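Local coordinates for Glyco_hydro_cc domain-containing protein (PDB 6UAV) that probably hydrolyses internal linkages of beta-1,3-glucans, as an endo-beta-1,3-glucanase of glycoside hydrolase family 128, at residues A[22-35]-A[44-57]. Sequence-based numbering, arbitrary orientation.
Sequences STGMSWWYNWSPKP and YAGQYNVDFVPMVW
With chi1 at 85°, Trp28 carries its CG between its own backbone N and carbonyl carbon, whereas Phe52, chi1 169°, sets CG anti to N; the two side chains cross at about a right angle. Phe52 turns its ring edge to one indole face, Phe52 CD1 lying 3.6 Å from Trp28 CE2, and its CB sits over the six-membered ring. The far rim of the indole, broad enough to reach helix 44-48, meets Tyr44 edge-to-face, planes at 73°, with Trp28 CH2 3.6 Å from Tyr44 CD1. Pro35, with its compact, apolar ring, lays CG over the Phe52 face, 3.8 Å from the ring centroid. The strands carrying Trp28 and Phe52, 27-29 and 51-56, are parallel neighbours in the eight-stranded (beta/alpha)8 TIM barrel, joined in a beta-alpha-beta unit through helix 44-48. Trp28 hydrogen-bonds to both neighbours of its partner Phe52, N donating to Asp51 O (3.1 Å) and O accepting from Val53 N, as in a parallel ladder; Asp51 N donates to Ser26 O. Trp27 and Asp51 share the other sheet face, where the carboxylate forms a salt bridge with Arg222. Past the paired strands, a water accepts from Asn30 N, its O 2.7 Å from Val53 O and also near Ser32 O, while Met55 SD, on a flexible thioether arm, makes oblique Met-aromatic contacts with Tyr29 and Trp31.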
ATOM      1  N   SER A  22     -10.931   7.524  11.993  1.00 17.90           N
ATOM      2  CA  SER A  22     -10.127   8.750  11.797  1.00 18.02           C
ATOM      3  C   SER A  22      -9.458   9.198  13.082  1.00 18.52           C
ATOM      4  O   SER A  22      -8.557  10.019  12.983  1.00 18.90           O
ATOM      5  CB  SER A  22     -10.990   9.832  11.215  1.00 19.72           C
ATOM      6  OG  SER A  22     -11.949  10.192  12.159  1.00 21.36           O
ATOM      7  N   THR A  23      -9.797   8.608  14.225  1.00 18.64           N
ATOM      8  CA  THR A  23      -9.094   8.916  15.501  1.00 19.59           C
ATOM      9  C   THR A  23      -7.625   8.501  15.439  1.00 18.54           C
ATOM     10  O   THR A  23      -6.807   9.176  16.074  1.00 19.26           O
ATOM     11  CB  THR A  23      -9.817   8.304  16.699  1.00 21.91           C
ATOM     12  OG1 THR A  23      -9.739   6.894  16.503  1.00 22.65           O
ATOM     13  CG2 THR A  23     -11.227   8.855  16.788  1.00 23.18           C
ATOM     14  N   GLY A  24      -7.297   7.441  14.729  1.00 16.70           N
ATOM     15  CA  GLY A  24      -5.897   6.958  14.617  1.00 17.28           C
ATOM     16  C   GLY A  24      -5.372   6.806  13.184  1.00 17.07           C
ATOM     17  O   GLY A  24      -4.187   6.510  13.045  1.00 18.76           O
ATOM     18  N   MET A  25      -6.200   6.878  12.151  1.00 16.31           N
ATOM     19  CA  MET A  25      -5.822   6.569  10.758  1.00 16.53           C
ATOM     20  C   MET A  25      -5.624   7.889  10.020  1.00 15.05           C
ATOM     21  O   MET A  25      -6.590   8.698  10.062  1.00 15.03           O
ATOM     22  CB  MET A  25      -6.948   5.801  10.056  1.00 18.00           C
ATOM     23  CG  MET A  25      -6.638   5.485   8.625  1.00 18.96           C
ATOM     24  SD  MET A  25      -8.029   4.816   7.594  1.00 19.83           S
ATOM     25  CE  MET A  25      -8.954   6.311   7.257  1.00 20.48           C
ATOM     26  N   SER A  26      -4.489   8.088   9.348  1.00 13.61           N
ATOM     27  CA  SER A  26      -4.197   9.291   8.539  1.00 13.74           C
ATOM     28  C   SER A  26      -4.611   9.095   7.085  1.00 12.75           C
ATOM     29  O   SER A  26      -4.929  10.103   6.445  1.00 12.83           O
ATOM     30  CB  SER A  26      -2.774   9.642   8.703  1.00 14.96           C
ATOM     31  OG  SER A  26      -2.661  10.265   9.963  1.00 17.61           O
ATOM     32  N   TRP A  27      -4.620   7.867   6.545  1.00 12.26           N
ATOM     33  CA  TRP A  27      -4.859   7.756   5.091  1.00 11.58           C
ATOM     34  C   TRP A  27      -5.418   6.394   4.722  1.00 11.37           C
ATOM     35  O   TRP A  27      -5.353   5.454   5.524  1.00 11.11           O
ATOM     36  CB  TRP A  27      -3.554   8.038   4.326  1.00 11.86           C
ATOM     37  CG  TRP A  27      -2.533   6.953   4.474  1.00 11.64           C
ATOM     38  CD1 TRP A  27      -1.777   6.677   5.583  1.00 11.79           C
ATOM     39  CD2 TRP A  27      -2.243   5.900   3.535  1.00 11.10           C
ATOM     40  NE1 TRP A  27      -1.006   5.562   5.385  1.00 11.93           N
ATOM     41  CE2 TRP A  27      -1.267   5.072   4.126  1.00 11.58           C
ATOM     42  CE3 TRP A  27      -2.689   5.608   2.254  1.00 11.38           C
ATOM     43  CZ2 TRP A  27      -0.700   4.014   3.428  1.00 11.40           C
ATOM     44  CZ3 TRP A  27      -2.122   4.564   1.578  1.00 11.23           C
ATOM     45  CH2 TRP A  27      -1.175   3.751   2.164  1.00 11.18           C
ATOM     46  N   TRP A  28      -5.938   6.314   3.532  1.00 10.95           N
ATOM     47  CA  TRP A  28      -6.352   5.014   2.974  1.00 10.77           C
ATOM     48  C   TRP A  28      -6.168   5.007   1.478  1.00 11.18           C
ATOM     49  O   TRP A  28      -5.959   6.051   0.868  1.00 11.46           O
ATOM     50  CB  TRP A  28      -7.810   4.675   3.331  1.00 11.12           C
ATOM     51  CG  TRP A  28      -8.894   5.230   2.437  1.00 11.29           C
ATOM     52  CD1 TRP A  28      -9.561   4.525   1.480  1.00 11.29           C
ATOM     53  CD2 TRP A  28      -9.449   6.547   2.396  1.00 11.02           C
ATOM     54  NE1 TRP A  28     -10.522   5.284   0.885  1.00 11.28           N
ATOM     55  CE2 TRP A  28     -10.487   6.538   1.435  1.00 11.79           C
ATOM     56  CE3 TRP A  28      -9.197   7.728   3.117  1.00 11.61           C
ATOM     57  CZ2 TRP A  28     -11.252   7.666   1.147  1.00 12.02           C
ATOM     58  CZ3 TRP A  28      -9.994   8.818   2.847  1.00 11.86           C
ATOM     59  CH2 TRP A  28     -10.959   8.804   1.849  1.00 11.90           C
ATOM     60  N   TYR A  29      -6.332   3.827   0.885  1.00 10.86           N
ATOM     61  CA  TYR A  29      -6.357   3.739  -0.578  1.00 10.69           C
ATOM     62  C   TYR A  29      -7.205   2.534  -0.892  1.00 10.54           C
ATOM     63  O   TYR A  29      -7.490   1.774   0.030  1.00 10.89           O
ATOM     64  CB  TYR A  29      -4.931   3.669  -1.145  1.00 10.61           C
ATOM     65  CG  TYR A  29      -4.305   2.308  -1.012  1.00 10.52           C
ATOM     66  CD1 TYR A  29      -3.823   1.840   0.210  1.00 11.20           C
ATOM     67  CD2 TYR A  29      -4.200   1.493  -2.112  1.00 10.81           C
ATOM     68  CE1 TYR A  29      -3.236   0.592   0.311  1.00 10.78           C
ATOM     69  CE2 TYR A  29      -3.630   0.252  -2.022  1.00 10.15           C
ATOM     70  CZ  TYR A  29      -3.157  -0.216  -0.798  1.00 10.96           C
ATOM     71  OH  TYR A  29      -2.572  -1.442  -0.718  1.00 10.78           O
ATOM     72  N   ASN A  30      -7.587   2.400  -2.143  1.00 10.73           N
ATOM     73  CA  ASN A  30      -8.586   1.385  -2.552  1.00 11.17           C
ATOM     74  C   ASN A  30      -8.163   0.713  -3.848  1.00 11.17           C
ATOM     75  O   ASN A  30      -9.038   0.155  -4.491  1.00 11.47           O
ATOM     76  CB  ASN A  30      -9.992   1.978  -2.677  1.00 11.47           C
ATOM     77  CG  ASN A  30     -10.104   2.945  -3.836  1.00 11.87           C
ATOM     78  OD1 ASN A  30      -9.094   3.211  -4.511  1.00 12.17           O
ATOM     79  ND2 ASN A  30     -11.318   3.418  -4.081  1.00 12.72           N
ATOM     80  N   TRP A  31      -6.874   0.665  -4.138  1.00 11.48           N
ATOM     81  CA  TRP A  31      -6.322   0.002  -5.339  1.00 11.82           C
ATOM     82  C   TRP A  31      -6.846   0.657  -6.631  1.00 12.42           C
ATOM     83  O   TRP A  31      -6.748   0.042  -7.660  1.00 13.74           O
ATOM     84  CB  TRP A  31      -6.588  -1.504  -5.345  1.00 12.01           C
ATOM     85  CG  TRP A  31      -5.992  -2.173  -4.154  1.00 10.96           C
ATOM     86  CD1 TRP A  31      -4.726  -2.655  -4.022  1.00 11.19           C
ATOM     87  CD2 TRP A  31      -6.658  -2.491  -2.913  1.00 11.57           C
ATOM     88  NE1 TRP A  31      -4.543  -3.220  -2.794  1.00 10.62           N
ATOM     89  CE2 TRP A  31      -5.700  -3.122  -2.076  1.00 10.90           C
ATOM     90  CE3 TRP A  31      -7.961  -2.306  -2.443  1.00 11.78           C
ATOM     91  CZ2 TRP A  31      -6.036  -3.580  -0.783  1.00 11.68           C
ATOM     92  CZ3 TRP A  31      -8.294  -2.782  -1.187  1.00 12.36           C
ATOM     93  CH2 TRP A  31      -7.332  -3.369  -0.377  1.00 11.96           C
ATOM     94  N   SER A  32      -7.380   1.871  -6.579  1.00 12.59           N
ATOM     95  CA  SER A  32      -8.050   2.462  -7.763  1.00 13.76           C
ATOM     96  C   SER A  32      -7.736   3.932  -7.820  1.00 13.31           C
ATOM     97  O   SER A  32      -7.208   4.509  -6.854  1.00 11.98           O
ATOM     98  CB  SER A  32      -9.542   2.221  -7.727  1.00 15.06           C
ATOM     99  OG  SER A  32     -10.130   3.297  -7.087  1.00 16.37           O
ATOM    100  N   PRO A  33      -7.987   4.591  -8.974  1.00 13.92           N
ATOM    101  CA  PRO A  33      -7.579   5.993  -9.065  1.00 14.40           C
ATOM    102  C   PRO A  33      -8.432   7.016  -8.307  1.00 15.31           C
ATOM    103  O   PRO A  33      -8.035   8.172  -8.198  1.00 16.56           O
ATOM    104  CB  PRO A  33      -7.690   6.276 -10.560  1.00 15.43           C
ATOM    105  CG  PRO A  33      -7.851   4.963 -11.239  1.00 15.47           C
ATOM    106  CD  PRO A  33      -8.488   4.017 -10.228  1.00 14.56           C
ATOM    107  N   LYS A  34      -9.609   6.630  -7.802  1.00 14.76           N
ATOM    108  CA  LYS A  34     -10.515   7.556  -7.068  1.00 15.54           C
ATOM    109  C   LYS A  34     -11.161   6.838  -5.904  1.00 14.79           C
ATOM    110  O   LYS A  34     -11.349   5.608  -5.950  1.00 13.30           O
ATOM    111  CB  LYS A  34     -11.591   8.050  -8.015  1.00 17.22           C
ATOM    112  CG  LYS A  34     -11.114   9.137  -8.967  1.00 19.30           C
ATOM    113  CD  LYS A  34     -12.036   9.341 -10.092  1.00 21.52           C
ATOM    114  CE  LYS A  34     -11.547  10.388 -11.096  1.00 22.86           C
ATOM    115  NZ  LYS A  34     -12.093  10.064 -12.428  1.00 25.40           N
ATOM    116  N   PRO A  35     -11.590   7.592  -4.885  1.00 14.52           N
ATOM    117  CA  PRO A  35     -12.307   6.993  -3.776  1.00 14.27           C
ATOM    118  C   PRO A  35     -13.654   6.429  -4.222  1.00 14.88           C
ATOM    119  O   PRO A  35     -14.190   6.739  -5.322  1.00 14.69           O
ATOM    120  CB  PRO A  35     -12.549   8.131  -2.794  1.00 15.10           C
ATOM    121  CG  PRO A  35     -11.672   9.239  -3.239  1.00 15.93           C
ATOM    122  CD  PRO A  35     -11.433   9.043  -4.721  1.00 14.80           C
ATOM    123  N   TYR A  44     -14.030  14.799   3.259  1.00 15.19           N
ATOM    124  CA  TYR A  44     -13.418  13.832   4.194  1.00 15.71           C
ATOM    125  C   TYR A  44     -12.130  14.406   4.756  1.00 15.91           C
ATOM    126  O   TYR A  44     -11.817  14.142   5.930  1.00 15.58           O
ATOM    127  CB  TYR A  44     -13.316  12.457   3.552  1.00 16.30           C
ATOM    128  CG  TYR A  44     -12.562  12.372   2.265  1.00 16.79           C
ATOM    129  CD1 TYR A  44     -11.184  12.406   2.267  1.00 17.36           C
ATOM    130  CD2 TYR A  44     -13.205  12.272   1.037  1.00 18.23           C
ATOM    131  CE1 TYR A  44     -10.453  12.390   1.095  1.00 18.66           C
ATOM    132  CE2 TYR A  44     -12.490  12.197  -0.147  1.00 18.26           C
ATOM    133  CZ  TYR A  44     -11.113  12.296  -0.116  1.00 19.25           C
ATOM    134  OH  TYR A  44     -10.298  12.260  -1.217  1.00 21.31           O
ATOM    135  N   ALA A  45     -11.343  15.119   3.970  1.00 16.55           N
ATOM    136  CA  ALA A  45     -10.032  15.608   4.424  1.00 17.52           C
ATOM    137  C   ALA A  45     -10.259  16.655   5.488  1.00 17.79           C
ATOM    138  O   ALA A  45      -9.636  16.551   6.533  1.00 18.83           O
ATOM    139  CB  ALA A  45      -9.197  16.169   3.271  1.00 17.91           C
ATOM    140  N   GLY A  46     -11.169  17.586   5.261  1.00 17.72           N
ATOM    141  CA  GLY A  46     -11.460  18.668   6.206  1.00 18.22           C
ATOM    142  C   GLY A  46     -12.127  18.179   7.464  1.00 18.13           C
ATOM    143  O   GLY A  46     -11.830  18.734   8.502  1.00 19.50           O
ATOM    144  N   GLN A  47     -13.051  17.240   7.398  1.00 17.71           N
ATOM    145  CA  GLN A  47     -13.859  16.841   8.594  1.00 18.04           C
ATOM    146  C   GLN A  47     -13.140  15.757   9.409  1.00 17.36           C
ATOM    147  O   GLN A  47     -13.217  15.818  10.599  1.00 18.18           O
ATOM    148  CB  GLN A  47     -15.234  16.300   8.190  1.00 18.34           C
ATOM    149  CG  GLN A  47     -16.089  15.853   9.395  1.00 19.02           C
ATOM    150  CD  GLN A  47     -16.338  16.916  10.429  1.00 19.93           C
ATOM    151  OE1 GLN A  47     -16.237  18.137  10.192  1.00 20.87           O
ATOM    152  NE2 GLN A  47     -16.646  16.451  11.651  1.00 21.31           N
ATOM    153  N   TYR A  48     -12.543  14.745   8.775  1.00 16.27           N
ATOM    154  CA  TYR A  48     -11.971  13.563   9.455  1.00 15.76           C
ATOM    155  C   TYR A  48     -10.439  13.670   9.502  1.00 16.62           C
ATOM    156  O   TYR A  48      -9.804  12.820  10.155  1.00 15.95           O
ATOM    157  CB  TYR A  48     -12.386  12.293   8.706  1.00 14.64           C
ATOM    158  CG  TYR A  48     -13.873  12.130   8.588  1.00 14.72           C
ATOM    159  CD1 TYR A  48     -14.636  11.616   9.616  1.00 15.21           C
ATOM    160  CD2 TYR A  48     -14.528  12.399   7.418  1.00 14.61           C
ATOM    161  CE1 TYR A  48     -16.014  11.472   9.500  1.00 15.18           C
ATOM    162  CE2 TYR A  48     -15.893  12.294   7.274  1.00 14.88           C
ATOM    163  CZ  TYR A  48     -16.644  11.760   8.290  1.00 15.23           C
ATOM    164  OH  TYR A  48     -17.986  11.633   8.089  1.00 16.12           O
ATOM    165  N   ASN A  49      -9.833  14.644   8.816  1.00 17.40           N
ATOM    166  CA  ASN A  49      -8.350  14.733   8.744  1.00 19.07           C
ATOM    167  C   ASN A  49      -7.790  13.396   8.257  1.00 17.72           C
ATOM    168  O   ASN A  49      -6.844  12.827   8.832  1.00 17.47           O
ATOM    169  CB  ASN A  49      -7.782  15.210  10.072  1.00 22.45           C
ATOM    170  CG  ASN A  49      -6.307  15.527   9.947  1.00 25.86           C
ATOM    171  OD1 ASN A  49      -5.817  15.843   8.843  1.00 29.60           O
ATOM    172  ND2 ASN A  49      -5.619  15.474  11.079  1.00 27.82           N
ATOM    173  N   VAL A  50      -8.347  12.873   7.175  1.00 17.51           N
ATOM    174  CA  VAL A  50      -7.819  11.678   6.460  1.00 16.69           C
ATOM    175  C   VAL A  50      -7.562  12.085   5.015  1.00 18.15           C
ATOM    176  O   VAL A  50      -8.196  13.049   4.498  1.00 19.10           O
ATOM    177  CB  VAL A  50      -8.745  10.447   6.590  1.00 17.01           C
ATOM    178  CG1 VAL A  50      -8.918  10.038   8.041  1.00 17.08           C
ATOM    179  CG2 VAL A  50     -10.098  10.727   5.973  1.00 17.98           C
ATOM    180  N   ASP A  51      -6.568  11.451   4.400  1.00 16.15           N
ATOM    181  CA  ASP A  51      -6.329  11.655   2.949  1.00 16.67           C
ATOM    182  C   ASP A  51      -6.468  10.329   2.216  1.00 15.04           C
ATOM    183  O   ASP A  51      -6.181   9.288   2.763  1.00 14.17           O
ATOM    184  CB  ASP A  51      -5.036  12.403   2.663  1.00 19.08           C
ATOM    185  CG  ASP A  51      -3.770  11.685   3.037  1.00 21.82           C
ATOM    186  OD1 ASP A  51      -3.448  11.701   4.249  1.00 23.85           O
ATOM    187  OD2 ASP A  51      -3.116  11.115   2.111  1.00 22.78           O
ATOM    188  N   PHE A  52      -6.944  10.391   0.987  1.00 13.62           N
ATOM    189  CA  PHE A  52      -7.015   9.224   0.063  1.00 12.87           C
ATOM    190  C   PHE A  52      -5.828   9.307  -0.901  1.00 12.52           C
ATOM    191  O   PHE A  52      -5.533  10.403  -1.420  1.00 12.74           O
ATOM    192  CB  PHE A  52      -8.294   9.273  -0.767  1.00 12.65           C
ATOM    193  CG  PHE A  52      -8.364   8.295  -1.910  1.00 12.64           C
ATOM    194  CD1 PHE A  52      -8.632   6.958  -1.674  1.00 12.27           C
ATOM    195  CD2 PHE A  52      -8.096   8.706  -3.219  1.00 12.71           C
ATOM    196  CE1 PHE A  52      -8.690   6.062  -2.738  1.00 12.60           C
ATOM    197  CE2 PHE A  52      -8.142   7.787  -4.253  1.00 12.58           C
ATOM    198  CZ  PHE A  52      -8.410   6.461  -4.009  1.00 12.53           C
ATOM    199  N   VAL A  53      -5.192   8.191  -1.206  1.00 11.90           N
ATOM    200  CA  VAL A  53      -4.025   8.126  -2.141  1.00 11.59           C
ATOM    201  C   VAL A  53      -4.438   7.280  -3.313  1.00 11.74           C
ATOM    202  O   VAL A  53      -4.828   6.136  -3.152  1.00 11.58           O
ATOM    203  CB  VAL A  53      -2.752   7.564  -1.485  1.00 11.29           C
ATOM    204  CG1 VAL A  53      -1.577   7.458  -2.485  1.00 11.84           C
ATOM    205  CG2 VAL A  53      -2.368   8.398  -0.282  1.00 11.56           C
ATOM    206  N   PRO A  54      -4.492   7.878  -4.515  1.00 11.92           N
ATOM    207  CA  PRO A  54      -4.929   7.133  -5.686  1.00 12.26           C
ATOM    208  C   PRO A  54      -3.894   6.079  -6.098  1.00 11.73           C
ATOM    209  O   PRO A  54      -2.712   6.251  -5.842  1.00 11.43           O
ATOM    210  CB  PRO A  54      -4.984   8.117  -6.828  1.00 12.55           C
ATOM    211  CG  PRO A  54      -4.396   9.370  -6.308  1.00 13.57           C
ATOM    212  CD  PRO A  54      -4.147   9.272  -4.811  1.00 12.82           C
ATOM    213  N   MET A  55      -4.341   5.098  -6.897  1.00 11.50           N
ATOM    214  CA  MET A  55      -3.450   4.042  -7.371  1.00 11.51           C
ATOM    215  C   MET A  55      -3.758   3.674  -8.822  1.00 12.64           C
ATOM    216  O   MET A  55      -4.910   3.595  -9.215  1.00 13.45           O
ATOM    217  CB  MET A  55      -3.598   2.778  -6.536  1.00 11.37           C
ATOM    218  CG  MET A  55      -2.697   1.645  -7.039  1.00 11.39           C
ATOM    219  SD  MET A  55      -2.523   0.325  -5.822  1.00 12.60           S
ATOM    220  CE  MET A  55      -0.909  -0.274  -6.296  1.00 11.87           C
ATOM    221  N   VAL A  56      -2.677   3.532  -9.580  1.00 12.26           N
ATOM    222  CA  VAL A  56      -2.685   2.934 -10.933  1.00 12.02           C
ATOM    223  C   VAL A  56      -2.380   1.479 -10.735  1.00 12.16           C
ATOM    224  O   VAL A  56      -1.220   1.142 -10.360  1.00 11.50           O
ATOM    225  CB  VAL A  56      -1.639   3.624 -11.830  1.00 12.26           C
ATOM    226  CG1 VAL A  56      -1.567   2.927 -13.168  1.00 12.96           C
ATOM    227  CG2 VAL A  56      -1.983   5.074 -12.007  1.00 12.95           C
ATOM    228  N   TRP A  57      -3.349   0.635 -10.976  1.00 12.73           N
ATOM    229  CA  TRP A  57      -3.227  -0.794 -10.622  1.00 13.78           C
ATOM    230  C   TRP A  57      -2.312  -1.508 -11.610  1.00 14.40           C
ATOM    231  O   TRP A  57      -1.425  -2.288 -11.154  1.00 13.78           O
ATOM    232  CB  TRP A  57      -4.619  -1.425 -10.524  1.00 15.34           C
ATOM    233  CG  TRP A  57      -4.653  -2.703  -9.725  1.00 15.79           C
ATOM    234  CD1 TRP A  57      -4.761  -2.893  -8.379  1.00 15.18           C
ATOM    235  CD2 TRP A  57      -4.760  -3.992 -10.320  1.00 16.38           C
ATOM    236  NE1 TRP A  57      -4.848  -4.224  -8.085  1.00 17.04           N
ATOM    237  CE2 TRP A  57      -4.882  -4.921  -9.274  1.00 16.55           C
ATOM    238  CE3 TRP A  57      -4.767  -4.428 -11.655  1.00 17.28           C
ATOM    239  CZ2 TRP A  57      -4.917  -6.284  -9.512  1.00 16.61           C
ATOM    240  CZ3 TRP A  57      -4.865  -5.783 -11.882  1.00 18.37           C
ATOM    241  CH2 TRP A  57      -4.979  -6.697 -10.825  1.00 18.27           C
TER
HETATM  242  O   HOH W   1      -6.147   4.016  -4.230  1.00 11.29           O